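Local coordinates for pantothenate synthetase (Francisella tularensis subsp. tularensis, PDB 5HG0), which probably joins pantoate to beta-alanine at the expense of ATP, by way of a pantoyl-adenylate intermediate, in the last step of pantothenate synthesis, at residues B[146-151]-B[172-177]; B[189-194]-B[250-255]. All coordinates share one frame; numbering follows the deposited sequence.

Contact 1: B[146-151]-B[172-177]; sequences NLYLGE and KIIVCP. With SAM (S-adenosylmethionine), chain D.
Leu147 and Leu149 bond strand 172-176 in the parallel pattern, each through N and O to the residues before and after its partner. Leu147 N donates to Lys172 O at 2.8 Å and Leu147 O accepts from Ile174 N at 2.7 Å; Leu149 repeats this with Ile174 O and Cys176 N. A fifth bond, Glu151 N to Cys176 O, is the most bent at 135°. On the face carrying Asn146 and Tyr148, Ile174 lies alongside Tyr148, its CB 3.5 Å from Tyr148 CD2. With CG1 anti to the carbonyl carbon (chi1 -62°), a chi2 of 93° lays Ile174 CD1 over the Tyr148 ring, offset toward the rim, in a CH-pi contact 4.1 Å from the centroid. That methyl also reaches Asn146 OD1 at 3.5 Å. On the other face, Leu149 CD1 meets Ile173 CG2 at 3.6 Å. Gly150 N makes two weak hydrogen bonds, to O2' and O3' of S-adenosylmethionine, in the predicted ATP site. Further out, Asn50 bonds Asn146 ND2 and Tyr148 OH. The strands belong to a right-handed beta-alpha-beta crossover: helix 154-166 packs on Leu147, Ile173 and Val175, helix 37-49 on Tyr148, Ile174 and Cys176, and strand 26-31 pairs with 146-150.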
ATOM      1  N   ASN B 146     -10.787  -2.237  16.080  1.00 38.81           N
ATOM      2  CA  ASN B 146     -11.506  -3.387  15.553  1.00 32.43           C
ATOM      3  C   ASN B 146     -12.116  -3.037  14.206  1.00 26.64           C
ATOM      4  O   ASN B 146     -12.737  -1.980  14.056  1.00 27.99           O
ATOM      5  CB  ASN B 146     -12.598  -3.838  16.529  1.00 31.02           C
ATOM      6  CG  ASN B 146     -12.032  -4.423  17.808  1.00 34.18           C
ATOM      7  OD1 ASN B 146     -11.204  -5.334  17.772  1.00 27.12           O
ATOM      8  ND2 ASN B 146     -12.469  -3.892  18.951  1.00 24.63           N
ATOM      9  N   LEU B 147     -11.942  -3.930  13.234  1.00 29.13           N
ATOM     10  CA  LEU B 147     -12.517  -3.785  11.903  1.00 27.18           C
ATOM     11  C   LEU B 147     -13.500  -4.923  11.667  1.00 27.15           C
ATOM     12  O   LEU B 147     -13.160  -6.092  11.872  1.00 21.63           O
ATOM     13  CB  LEU B 147     -11.426  -3.794  10.831  1.00 20.26           C
ATOM     14  CG  LEU B 147     -11.887  -3.815   9.373  1.00 18.75           C
ATOM     15  CD1 LEU B 147     -12.608  -2.527   9.018  1.00 19.92           C
ATOM     16  CD2 LEU B 147     -10.711  -4.064   8.434  1.00 30.00           C
ATOM     17  N   TYR B 148     -14.708  -4.585  11.229  1.00 20.67           N
ATOM     18  CA  TYR B 148     -15.784  -5.556  11.072  1.00 18.98           C
ATOM     19  C   TYR B 148     -16.101  -5.736   9.596  1.00 26.13           C
ATOM     20  O   TYR B 148     -16.347  -4.758   8.882  1.00 25.93           O
ATOM     21  CB  TYR B 148     -17.022  -5.117  11.855  1.00 16.16           C
ATOM     22  CG  TYR B 148     -16.755  -5.058  13.344  1.00 26.11           C
ATOM     23  CD1 TYR B 148     -16.170  -3.935  13.921  1.00 26.39           C
ATOM     24  CD2 TYR B 148     -17.051  -6.135  14.165  1.00 24.68           C
ATOM     25  CE1 TYR B 148     -15.908  -3.883  15.277  1.00 26.40           C
ATOM     26  CE2 TYR B 148     -16.795  -6.089  15.524  1.00 30.34           C
ATOM     27  CZ  TYR B 148     -16.223  -4.961  16.071  1.00 35.37           C
ATOM     28  OH  TYR B 148     -15.963  -4.915  17.419  1.00 54.68           O
ATOM     29  N   LEU B 149     -16.086  -6.991   9.147  1.00 21.96           N
ATOM     30  CA  LEU B 149     -16.266  -7.343   7.748  1.00 18.13           C
ATOM     31  C   LEU B 149     -17.319  -8.433   7.624  1.00 24.96           C
ATOM     32  O   LEU B 149     -17.425  -9.309   8.488  1.00 27.75           O
ATOM     33  CB  LEU B 149     -14.947  -7.821   7.128  1.00 16.74           C
ATOM     34  CG  LEU B 149     -13.780  -6.832   7.158  1.00 22.41           C
ATOM     35  CD1 LEU B 149     -12.494  -7.516   6.714  1.00 32.69           C
ATOM     36  CD2 LEU B 149     -14.072  -5.625   6.287  1.00 17.14           C
ATOM     37  N   GLY B 150     -18.094  -8.375   6.547  1.00 26.36           N
ATOM     38  CA  GLY B 150     -19.098  -9.384   6.289  1.00 22.64           C
ATOM     39  C   GLY B 150     -18.530 -10.578   5.540  1.00 22.00           C
ATOM     40  O   GLY B 150     -17.615 -10.451   4.731  1.00 28.46           O
ATOM     41  N   GLU B 151     -19.098 -11.752   5.826  1.00 32.63           N
ATOM     42  CA  GLU B 151     -18.637 -12.990   5.210  1.00 34.18           C
ATOM     43  C   GLU B 151     -19.019 -13.089   3.737  1.00 33.75           C
ATOM     44  O   GLU B 151     -18.446 -13.913   3.015  1.00 28.19           O
ATOM     45  CB  GLU B 151     -19.204 -14.187   5.979  1.00 48.69           C
ATOM     46  CG  GLU B 151     -18.615 -15.545   5.619  1.00 54.30           C
ATOM     47  CD  GLU B 151     -19.336 -16.680   6.316  1.00 69.82           C
ATOM     48  OE1 GLU B 151     -18.663 -17.610   6.807  1.00 85.73           O
ATOM     49  OE2 GLU B 151     -20.582 -16.628   6.385  1.00 71.51           O
ATOM     50  N   LYS B 172      -7.655  -5.610  14.862  1.00 34.85           N
ATOM     51  CA  LYS B 172      -8.247  -6.937  14.829  1.00 34.90           C
ATOM     52  C   LYS B 172      -9.416  -6.945  13.852  1.00 40.82           C
ATOM     53  O   LYS B 172     -10.184  -5.983  13.775  1.00 35.24           O
ATOM     54  CB  LYS B 172      -8.718  -7.356  16.224  1.00 27.85           C
ATOM     55  CG  LYS B 172      -9.291  -8.763  16.304  1.00 41.65           C
ATOM     56  CD  LYS B 172      -9.831  -9.059  17.693  1.00 53.72           C
ATOM     57  CE  LYS B 172     -10.639 -10.348  17.712  1.00 59.74           C
ATOM     58  NZ  LYS B 172     -11.307 -10.565  19.026  1.00 53.75           N
ATOM     59  N   ILE B 173      -9.541  -8.034  13.099  1.00 42.25           N
ATOM     60  CA  ILE B 173     -10.565  -8.166  12.069  1.00 36.67           C
ATOM     61  C   ILE B 173     -11.617  -9.145  12.564  1.00 36.11           C
ATOM     62  O   ILE B 173     -11.311 -10.309  12.848  1.00 40.72           O
ATOM     63  CB  ILE B 173      -9.967  -8.625  10.731  1.00 26.57           C
ATOM     64  CG1 ILE B 173      -9.034  -7.549  10.170  1.00 19.70           C
ATOM     65  CG2 ILE B 173     -11.078  -8.951   9.749  1.00 17.97           C
ATOM     66  CD1 ILE B 173      -8.376  -7.924   8.869  1.00 20.66           C
ATOM     67  N   ILE B 174     -12.857  -8.672  12.670  1.00 23.94           N
ATOM     68  CA  ILE B 174     -13.988  -9.480  13.113  1.00 23.35           C
ATOM     69  C   ILE B 174     -14.878  -9.731  11.906  1.00 29.49           C
ATOM     70  O   ILE B 174     -15.445  -8.790  11.335  1.00 29.00           O
ATOM     71  CB  ILE B 174     -14.772  -8.793  14.241  1.00 23.33           C
ATOM     72  CG1 ILE B 174     -13.890  -8.597  15.481  1.00 34.51           C
ATOM     73  CG2 ILE B 174     -16.026  -9.592  14.587  1.00 20.00           C
ATOM     74  CD1 ILE B 174     -13.187  -7.245  15.536  1.00 36.98           C
ATOM     75  N   VAL B 175     -14.991 -10.994  11.508  1.00 33.79           N
ATOM     76  CA  VAL B 175     -15.792 -11.390  10.357  1.00 30.80           C
ATOM     77  C   VAL B 175     -17.165 -11.824  10.845  1.00 32.72           C
ATOM     78  O   VAL B 175     -17.280 -12.576  11.820  1.00 36.84           O
ATOM     79  CB  VAL B 175     -15.104 -12.519   9.568  1.00 23.75           C
ATOM     80  CG1 VAL B 175     -15.874 -12.818   8.292  1.00 19.86           C
ATOM     81  CG2 VAL B 175     -13.660 -12.146   9.276  1.00 19.26           C
ATOM     82  N   CYS B 176     -18.210 -11.346  10.169  1.00 37.26           N
ATOM     83  CA  CYS B 176     -19.574 -11.604  10.588  1.00 35.29           C
ATOM     84  C   CYS B 176     -20.308 -12.446   9.548  1.00 35.87           C
ATOM     85  O   CYS B 176     -20.057 -12.317   8.346  1.00 31.77           O
ATOM     86  CB  CYS B 176     -20.330 -10.288  10.814  1.00 37.55           C
ATOM     87  SG  CYS B 176     -19.522  -9.162  11.984  1.00 44.06           S
ATOM     88  N   PRO B 177     -21.218 -13.319   9.984  1.00 33.30           N
ATOM     89  CA  PRO B 177     -21.925 -14.186   9.036  1.00 30.80           C
ATOM     90  C   PRO B 177     -22.811 -13.395   8.086  1.00 33.81           C
ATOM     91  O   PRO B 177     -23.293 -12.305   8.404  1.00 34.86           O
ATOM     92  CB  PRO B 177     -22.761 -15.097   9.944  1.00 18.54           C
ATOM     93  CG  PRO B 177     -22.902 -14.338  11.221  1.00 22.58           C
ATOM     94  CD  PRO B 177     -21.618 -13.580  11.377  1.00 28.38           C
TER
HETATM   95  N   SAM D 301     -15.946  -2.907  -0.654  1.00 48.11           N
HETATM   96  CA  SAM D 301     -16.490  -1.724   0.008  1.00 60.37           C
HETATM   97  C   SAM D 301     -15.391  -0.876   0.647  1.00 59.83           C
HETATM   98  O   SAM D 301     -15.095  -0.994   1.837  1.00 64.23           O
HETATM   99  OXT SAM D 301     -14.772  -0.048  -0.025  1.00 43.76           O
HETATM  100  CB  SAM D 301     -17.586  -2.119   1.000  1.00 63.91           C
HETATM  101  CG  SAM D 301     -18.721  -2.870   0.313  1.00 64.85           C
HETATM  102  SD  SAM D 301     -20.006  -3.610   1.359  1.00 47.50           S
HETATM  103  CE  SAM D 301     -21.417  -2.572   0.889  1.00 10.59           C
HETATM  104  C5' SAM D 301     -19.704  -3.047   3.056  1.00 43.13           C
HETATM  105  C4' SAM D 301     -19.621  -4.182   4.079  1.00 32.68           C
HETATM  106  O4' SAM D 301     -20.886  -4.784   4.318  1.00 44.72           O
HETATM  107  C3' SAM D 301     -18.688  -5.287   3.608  1.00 41.45           C
HETATM  108  O3' SAM D 301     -17.793  -5.611   4.642  1.00 24.05           O
HETATM  109  C2' SAM D 301     -19.590  -6.474   3.361  1.00 37.95           C
HETATM  110  O2' SAM D 301     -18.949  -7.688   3.670  1.00 36.04           O
HETATM  111  C1' SAM D 301     -20.747  -6.194   4.299  1.00 34.65           C
HETATM  112  N9  SAM D 301     -21.959  -6.892   3.836  1.00 32.60           N
HETATM  113  C8  SAM D 301     -22.609  -6.692   2.646  1.00 30.82           C
HETATM  114  N7  SAM D 301     -23.666  -7.532   2.590  1.00 31.40           N
HETATM  115  C5  SAM D 301     -23.695  -8.272   3.721  1.00 30.37           C
HETATM  116  C6  SAM D 301     -24.557  -9.267   4.161  1.00 32.40           C
HETATM  117  N6  SAM D 301     -25.584  -9.649   3.407  1.00 31.86           N
HETATM  118  N1  SAM D 301     -24.335  -9.858   5.386  1.00 32.74           N
HETATM  119  C2  SAM D 301     -23.266  -9.459   6.163  1.00 25.09           C
HETATM  120  N3  SAM D 301     -22.412  -8.470   5.716  1.00 36.09           N
HETATM  121  C4  SAM D 301     -22.625  -7.882   4.513  1.00 37.47           C

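Contact 2: B[189-194]-B[250-255]; sequences SRNKNL and VRLIDN
Val250 and Leu194 meet with their side chains at about a right angle, Leu194 CD2 lying 3.6 Å from Val250 CB and close to both valine methyls as well. The two methyls then diverge. CG1, placed anti to the valine's own backbone N (chi1 177°), approaches Arg190 O to 3.5 Å, while CG2 comes within 3.7 Å of Asn193 CB. Val250 thus touches both Arg190 and Asn193 of a short 3-10 turn, and Leu194 just after it; the turn is braced internally by backbone bonds such as Asn193 N to Arg190 O. Beside it, Asn191 and Leu252 slant across each other, and the amide oxygen OD1 of Asn191 rests 3.6 Å from Leu252 CD2, a van der Waals contact. Arg190 brings its aliphatic CD near Arg251 O, at 4.1 Å. Both guanidinium groups have acidic partners elsewhere: Arg190 pairs with Asp69 and Arg251 with Glu120. No hydrogen bond links the two segments. Strand 250-257 is the outermost strand, within this chain, of the C-terminal antiparallel sheet. Val250 and Leu252 on it pack against the turn that carries Ser189 and Arg190, residues of the predicted ATP-binding site of a pantothenate synthetase.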
ATOM      1  N   SER B 189     -26.951  -4.514  -1.491  1.00 38.32           N
ATOM      2  CA  SER B 189     -27.454  -3.212  -1.919  1.00 31.89           C
ATOM      3  C   SER B 189     -27.902  -3.242  -3.375  1.00 29.32           C
ATOM      4  O   SER B 189     -28.914  -2.626  -3.733  1.00 25.79           O
ATOM      5  CB  SER B 189     -26.384  -2.140  -1.712  1.00 40.59           C
ATOM      6  OG  SER B 189     -25.957  -2.091  -0.362  1.00 38.46           O
ATOM      7  N   ARG B 190     -27.167  -3.958  -4.228  1.00 31.17           N
ATOM      8  CA  ARG B 190     -27.517  -4.022  -5.642  1.00 40.22           C
ATOM      9  C   ARG B 190     -28.848  -4.721  -5.883  1.00 43.59           C
ATOM     10  O   ARG B 190     -29.438  -4.549  -6.955  1.00 40.47           O
ATOM     11  CB  ARG B 190     -26.404  -4.719  -6.430  1.00 41.22           C
ATOM     12  CG  ARG B 190     -25.143  -3.881  -6.604  1.00 49.64           C
ATOM     13  CD  ARG B 190     -24.071  -4.640  -7.368  1.00 55.54           C
ATOM     14  NE  ARG B 190     -22.865  -3.836  -7.556  1.00 50.12           N
ATOM     15  CZ  ARG B 190     -21.841  -3.816  -6.709  1.00 41.87           C
ATOM     16  NH1 ARG B 190     -20.785  -3.054  -6.958  1.00 39.14           N
ATOM     17  NH2 ARG B 190     -21.872  -4.559  -5.613  1.00 35.54           N
ATOM     18  N   ASN B 191     -29.337  -5.501  -4.914  1.00 42.68           N
ATOM     19  CA  ASN B 191     -30.653  -6.117  -5.042  1.00 41.87           C
ATOM     20  C   ASN B 191     -31.783  -5.096  -5.007  1.00 45.77           C
ATOM     21  O   ASN B 191     -32.923  -5.452  -5.319  1.00 46.01           O
ATOM     22  CB  ASN B 191     -30.861  -7.157  -3.940  1.00 36.04           C
ATOM     23  CG  ASN B 191     -29.887  -8.314  -4.040  1.00 40.29           C
ATOM     24  OD1 ASN B 191     -29.276  -8.539  -5.087  1.00 43.49           O
ATOM     25  ND2 ASN B 191     -29.740  -9.058  -2.949  1.00 47.95           N
ATOM     26  N   LYS B 192     -31.494  -3.848  -4.628  1.00 49.62           N
ATOM     27  CA  LYS B 192     -32.488  -2.786  -4.727  1.00 55.06           C
ATOM     28  C   LYS B 192     -32.957  -2.598  -6.165  1.00 52.68           C
ATOM     29  O   LYS B 192     -34.121  -2.255  -6.401  1.00 56.06           O
ATOM     30  CB  LYS B 192     -31.901  -1.488  -4.169  1.00 60.45           C
ATOM     31  CG  LYS B 192     -32.780  -0.258  -4.281  1.00 78.75           C
ATOM     32  CD  LYS B 192     -32.103   0.918  -3.588  1.00 82.17           C
ATOM     33  CE  LYS B 192     -32.848   2.220  -3.817  1.00 77.57           C
ATOM     34  NZ  LYS B 192     -32.175   3.356  -3.131  1.00 69.50           N
ATOM     35  N   ASN B 193     -32.076  -2.840  -7.133  1.00 45.63           N
ATOM     36  CA  ASN B 193     -32.405  -2.703  -8.546  1.00 41.96           C
ATOM     37  C   ASN B 193     -33.177  -3.894  -9.101  1.00 49.98           C
ATOM     38  O   ASN B 193     -33.563  -3.862 -10.274  1.00 53.02           O
ATOM     39  CB  ASN B 193     -31.124  -2.503  -9.363  1.00 41.76           C
ATOM     40  CG  ASN B 193     -30.276  -1.357  -8.851  1.00 48.76           C
ATOM     41  OD1 ASN B 193     -30.792  -0.379  -8.308  1.00 60.30           O
ATOM     42  ND2 ASN B 193     -28.963  -1.471  -9.021  1.00 39.48           N
ATOM     43  N   LEU B 194     -33.409  -4.935  -8.303  1.00 47.46           N
ATOM     44  CA  LEU B 194     -34.101  -6.119  -8.797  1.00 53.11           C
ATOM     45  C   LEU B 194     -35.585  -5.830  -8.990  1.00 56.62           C
ATOM     46  O   LEU B 194     -36.252  -5.317  -8.087  1.00 48.06           O
ATOM     47  CB  LEU B 194     -33.912  -7.291  -7.833  1.00 58.35           C
ATOM     48  CG  LEU B 194     -32.575  -8.030  -7.868  1.00 52.60           C
ATOM     49  CD1 LEU B 194     -32.572  -9.168  -6.860  1.00 47.75           C
ATOM     50  CD2 LEU B 194     -32.291  -8.555  -9.264  1.00 42.44           C
ATOM     51  N   VAL B 250     -28.629  -6.907 -13.062  1.00 41.75           N
ATOM     52  CA  VAL B 250     -28.156  -6.941 -11.682  1.00 41.05           C
ATOM     53  C   VAL B 250     -27.249  -8.150 -11.503  1.00 38.40           C
ATOM     54  O   VAL B 250     -27.623  -9.275 -11.854  1.00 29.85           O
ATOM     55  CB  VAL B 250     -29.331  -6.982 -10.690  1.00 39.55           C
ATOM     56  CG1 VAL B 250     -28.819  -7.095  -9.263  1.00 34.25           C
ATOM     57  CG2 VAL B 250     -30.201  -5.746 -10.855  1.00 33.10           C
ATOM     58  N   ARG B 251     -26.059  -7.916 -10.955  1.00 42.61           N
ATOM     59  CA  ARG B 251     -25.095  -8.973 -10.686  1.00 36.43           C
ATOM     60  C   ARG B 251     -25.172  -9.365  -9.217  1.00 37.75           C
ATOM     61  O   ARG B 251     -25.136  -8.500  -8.335  1.00 37.31           O
ATOM     62  CB  ARG B 251     -23.678  -8.526 -11.044  1.00 38.08           C
ATOM     63  CG  ARG B 251     -22.622  -9.599 -10.837  1.00 43.59           C
ATOM     64  CD  ARG B 251     -21.249  -9.133 -11.290  1.00 30.58           C
ATOM     65  NE  ARG B 251     -20.278 -10.224 -11.295  1.00 31.09           N
ATOM     66  CZ  ARG B 251     -19.436 -10.487 -10.300  1.00 30.64           C
ATOM     67  NH1 ARG B 251     -18.590 -11.505 -10.399  1.00 30.84           N
ATOM     68  NH2 ARG B 251     -19.433  -9.730  -9.211  1.00 29.48           N
ATOM     69  N   LEU B 252     -25.279 -10.664  -8.959  1.00 33.97           N
ATOM     70  CA  LEU B 252     -25.388 -11.198  -7.611  1.00 25.58           C
ATOM     71  C   LEU B 252     -24.263 -12.190  -7.360  1.00 36.69           C
ATOM     72  O   LEU B 252     -23.944 -13.013  -8.225  1.00 39.25           O
ATOM     73  CB  LEU B 252     -26.742 -11.883  -7.387  1.00 30.90           C
ATOM     74  CG  LEU B 252     -28.034 -11.060  -7.440  1.00 39.82           C
ATOM     75  CD1 LEU B 252     -28.450 -10.750  -8.874  1.00 53.23           C
ATOM     76  CD2 LEU B 252     -29.152 -11.784  -6.704  1.00 34.77           C
ATOM     77  N   ILE B 253     -23.665 -12.110  -6.173  1.00 31.23           N
ATOM     78  CA  ILE B 253     -22.622 -13.036  -5.757  1.00 30.72           C
ATOM     79  C   ILE B 253     -23.034 -13.675  -4.439  1.00 35.58           C
ATOM     80  O   ILE B 253     -23.834 -13.130  -3.674  1.00 31.86           O
ATOM     81  CB  ILE B 253     -21.245 -12.354  -5.613  1.00 32.08           C
ATOM     82  CG1 ILE B 253     -21.257 -11.355  -4.453  1.00 33.60           C
ATOM     83  CG2 ILE B 253     -20.843 -11.670  -6.909  1.00 29.05           C
ATOM     84  CD1 ILE B 253     -19.888 -10.831  -4.094  1.00 40.54           C
ATOM     85  N   ASP B 254     -22.469 -14.852  -4.178  1.00 28.78           N
ATOM     86  CA  ASP B 254     -22.724 -15.551  -2.929  1.00 32.82           C
ATOM     87  C   ASP B 254     -21.661 -16.619  -2.727  1.00 36.02           C
ATOM     88  O   ASP B 254     -21.066 -17.117  -3.686  1.00 29.99           O
ATOM     89  CB  ASP B 254     -24.119 -16.188  -2.905  1.00 27.43           C
ATOM     90  CG  ASP B 254     -24.553 -16.583  -1.506  1.00 29.80           C
ATOM     91  OD1 ASP B 254     -23.887 -16.164  -0.538  1.00 40.95           O
ATOM     92  OD2 ASP B 254     -25.563 -17.302  -1.367  1.00 32.23           O
ATOM     93  N   ASN B 255     -21.424 -16.949  -1.460  1.00 29.24           N
ATOM     94  CA  ASN B 255     -20.568 -18.061  -1.086  1.00 25.09           C
ATOM     95  C   ASN B 255     -21.108 -18.653   0.207  1.00 36.28           C
ATOM     96  O   ASN B 255     -21.637 -17.933   1.058  1.00 39.01           O
ATOM     97  CB  ASN B 255     -19.107 -17.631  -0.914  1.00 30.19           C
ATOM     98  CG  ASN B 255     -18.875 -16.837   0.358  1.00 38.57           C
ATOM     99  OD1 ASN B 255     -18.610 -17.404   1.419  1.00 30.85           O
ATOM    100  ND2 ASN B 255     -18.965 -15.515   0.257  1.00 45.43           N
TER

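Overall arrangement
Contact 1 and contact 2 differ in chemistry as they differ in place. Contact 1 joins neighbouring strands of the parallel sheet whose strand ends border the predicted ATP site, and depends on regular backbone hydrogen bonds. Contact 2 sets a 3-10 turn against the outermost strand, within this chain, of the antiparallel sheet; it has no hydrogen bond across it and relies on van der Waals packing of side chains against each other and against backbone carbonyls. Both are partly buried, but contact 1 buries about twice the area, 564 against 272 Å². Their centres lie about 21 Å apart, yet each includes residues of the predicted ATP site. A probable hydrogen bond, Glu151 O to Asn255 ND2 at 3.2 Å, ties them directly.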